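Local coordinates for Cg3027-pa (Drosophila melanogaster, PDB 2VHH), which probably hydrolyses N-carbamoyl-beta-alanine to beta-alanine, ammonium and carbon dioxide in pyrimidine degradation, and assembles as a homooctamer, at residues E95-W98 with N99-T103. Numbering follows the deposited sequence.
Sequences EAIW and NKVKT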
ATOM      1  N   GLU C  95     -50.038  16.873  22.077  1.00 36.15           N
ATOM      2  CA  GLU C  95     -51.380  16.522  21.626  1.00 36.31           C
ATOM      3  C   GLU C  95     -51.980  17.523  20.658  1.00 35.67           C
ATOM      4  O   GLU C  95     -52.676  17.134  19.729  1.00 35.72           O
ATOM      5  CB  GLU C  95     -52.326  16.350  22.804  1.00 36.87           C
ATOM      6  CG  GLU C  95     -52.328  14.960  23.399  1.00 39.51           C
ATOM      7  CD  GLU C  95     -53.735  14.483  23.694  1.00 42.96           C
ATOM      8  OE1 GLU C  95     -54.535  15.298  24.229  1.00 43.65           O
ATOM      9  OE2 GLU C  95     -54.036  13.299  23.375  1.00 44.16           O
ATOM     10  N   ALA C  96     -51.725  18.808  20.891  1.00 34.96           N
ATOM     11  CA  ALA C  96     -52.241  19.871  20.039  1.00 34.33           C
ATOM     12  C   ALA C  96     -51.650  19.766  18.636  1.00 34.06           C
ATOM     13  O   ALA C  96     -52.349  19.970  17.631  1.00 34.14           O
ATOM     14  CB  ALA C  96     -51.934  21.228  20.651  1.00 33.80           C
ATOM     15  N   ILE C  97     -50.362  19.436  18.586  1.00 33.62           N
ATOM     16  CA  ILE C  97     -49.638  19.240  17.335  1.00 33.20           C
ATOM     17  C   ILE C  97     -50.090  17.943  16.659  1.00 33.25           C
ATOM     18  O   ILE C  97     -50.271  17.906  15.443  1.00 33.21           O
ATOM     19  CB  ILE C  97     -48.101  19.245  17.563  1.00 33.12           C
ATOM     20  CG1 ILE C  97     -47.640  20.637  18.019  1.00 33.06           C
ATOM     21  CG2 ILE C  97     -47.359  18.806  16.309  1.00 32.59           C
ATOM     22  CD1 ILE C  97     -46.150  20.751  18.352  1.00 32.93           C
ATOM     23  N   TRP C  98     -50.282  16.892  17.455  1.00 33.20           N
ATOM     24  CA  TRP C  98     -50.824  15.629  16.960  1.00 33.30           C
ATOM     25  C   TRP C  98     -52.109  15.848  16.191  1.00 33.29           C
ATOM     26  O   TRP C  98     -52.216  15.432  15.047  1.00 33.40           O
ATOM     27  CB  TRP C  98     -51.125  14.671  18.116  1.00 33.62           C
ATOM     28  CG  TRP C  98     -49.984  13.827  18.607  1.00 33.83           C
ATOM     29  CD1 TRP C  98     -48.658  13.968  18.312  1.00 33.70           C
ATOM     30  CD2 TRP C  98     -50.076  12.732  19.521  1.00 33.95           C
ATOM     31  NE1 TRP C  98     -47.921  13.014  18.971  1.00 33.54           N
ATOM     32  CE2 TRP C  98     -48.765  12.243  19.723  1.00 33.77           C
ATOM     33  CE3 TRP C  98     -51.144  12.107  20.179  1.00 33.94           C
ATOM     34  CZ2 TRP C  98     -48.487  11.158  20.564  1.00 34.04           C
ATOM     35  CZ3 TRP C  98     -50.871  11.024  21.010  1.00 33.94           C
ATOM     36  CH2 TRP C  98     -49.547  10.561  21.196  1.00 34.12           C
ATOM     37  N   ASN C  99     -53.079  16.501  16.828  1.00 33.24           N
ATOM     38  CA  ASN C  99     -54.410  16.664  16.265  1.00 33.22           C
ATOM     39  C   ASN C  99     -54.416  17.479  14.981  1.00 33.38           C
ATOM     40  O   ASN C  99     -55.189  17.187  14.072  1.00 33.75           O
ATOM     41  CB  ASN C  99     -55.370  17.233  17.306  1.00 33.03           C
ATOM     42  CG  ASN C  99     -55.532  16.318  18.500  1.00 32.77           C
ATOM     43  OD1 ASN C  99     -55.556  15.094  18.361  1.00 32.59           O
ATOM     44  ND2 ASN C  99     -55.631  16.903  19.685  1.00 32.41           N
ATOM     45  N   LYS C 100     -53.546  18.482  14.898  1.00 33.16           N
ATOM     46  CA  LYS C 100     -53.434  19.285  13.689  1.00 33.04           C
ATOM     47  C   LYS C 100     -52.801  18.480  12.544  1.00 33.11           C
ATOM     48  O   LYS C 100     -53.311  18.481  11.419  1.00 33.27           O
ATOM     49  CB  LYS C 100     -52.635  20.549  13.961  1.00 33.02           C
ATOM     50  CG  LYS C 100     -52.702  21.562  12.844  1.00 32.86           C
ATOM     51  CD  LYS C 100     -51.974  22.834  13.214  1.00 32.82           C
ATOM     52  CE  LYS C 100     -50.492  22.599  13.400  1.00 32.18           C
ATOM     53  NZ  LYS C 100     -49.797  23.900  13.458  1.00 32.88           N
ATOM     54  N   VAL C 101     -51.703  17.785  12.839  1.00 32.78           N
ATOM     55  CA  VAL C 101     -51.035  16.959  11.844  1.00 32.53           C
ATOM     56  C   VAL C 101     -51.925  15.786  11.426  1.00 32.58           C
ATOM     57  O   VAL C 101     -51.882  15.368  10.272  1.00 32.62           O
ATOM     58  CB  VAL C 101     -49.620  16.503  12.312  1.00 32.45           C
ATOM     59  CG1 VAL C 101     -48.980  15.539  11.326  1.00 31.92           C
ATOM     60  CG2 VAL C 101     -48.711  17.713  12.475  1.00 32.60           C
ATOM     61  N   LYS C 102     -52.736  15.279  12.356  1.00 32.59           N
ATOM     62  CA  LYS C 102     -53.717  14.226  12.063  1.00 32.75           C
ATOM     63  C   LYS C 102     -54.604  14.583  10.867  1.00 32.65           C
ATOM     64  O   LYS C 102     -54.795  13.761   9.960  1.00 32.59           O
ATOM     65  CB  LYS C 102     -54.608  13.963  13.278  1.00 32.60           C
ATOM     66  CG  LYS C 102     -54.306  12.699  14.068  1.00 33.06           C
ATOM     67  CD  LYS C 102     -55.272  12.602  15.254  1.00 33.70           C
ATOM     68  CE  LYS C 102     -54.910  11.499  16.248  1.00 35.09           C
ATOM     69  NZ  LYS C 102     -55.532  10.185  15.888  1.00 36.61           N
ATOM     70  N   THR C 103     -55.142  15.805  10.875  1.00 32.47           N
ATOM     71  CA  THR C 103     -56.018  16.269   9.794  1.00 32.36           C
ATOM     72  C   THR C 103     -55.233  16.575   8.517  1.00 32.26           C
ATOM     73  O   THR C 103     -55.777  16.480   7.419  1.00 32.24           O
ATOM     74  CB  THR C 103     -56.979  17.469  10.184  1.00 32.46           C
ATOM     75  OG1 THR C 103     -56.945  18.477   9.166  1.00 32.38           O
ATOM     76  CG2 THR C 103     -56.627  18.114  11.514  1.00 31.83           C
TER
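Four successive i to i+4 backbone hydrogen bonds tie residues 95-98 to 99-102 along two continuous turns of alpha-helix, from Asn-99 N to Glu-95 O (3.0 Å) through to Lys-102 N to Trp-98 O (2.7 Å), the link from Lys-100 N to Ala-96 O being weak. Side chains one turn apart fall on the same face of the helix. On the buried face Ile-97 and Val-101 meet alongside through their CG2 methyls, 4.2 Å apart; in Val-101, CG2 lies beside the backbone N, which turns it back toward the preceding turn and to 3.4 Å from Ile-97 O. Both residues pack on Trp-122. The side chain of Asn-99 folds back likewise (chi1 -62°), leaving ND2 3.0 Å from Glu-95 O, though at an angle too poor for a hydrogen bond. Lys-102 starts beside the Trp-98 carbonyl and leads away at its end, and both side chains rest on Met-151 of helix 147-158. Lys-100, its chain bent at chi3 (64°), carries NZ away to a salt bridge with Asp-336. The pattern is that of an amphipathic helix, here the connecting helix 90-110 of the beta-alpha-beta unit between strands 72-79 and 115-118 in the carbon-nitrogen hydrolase fold.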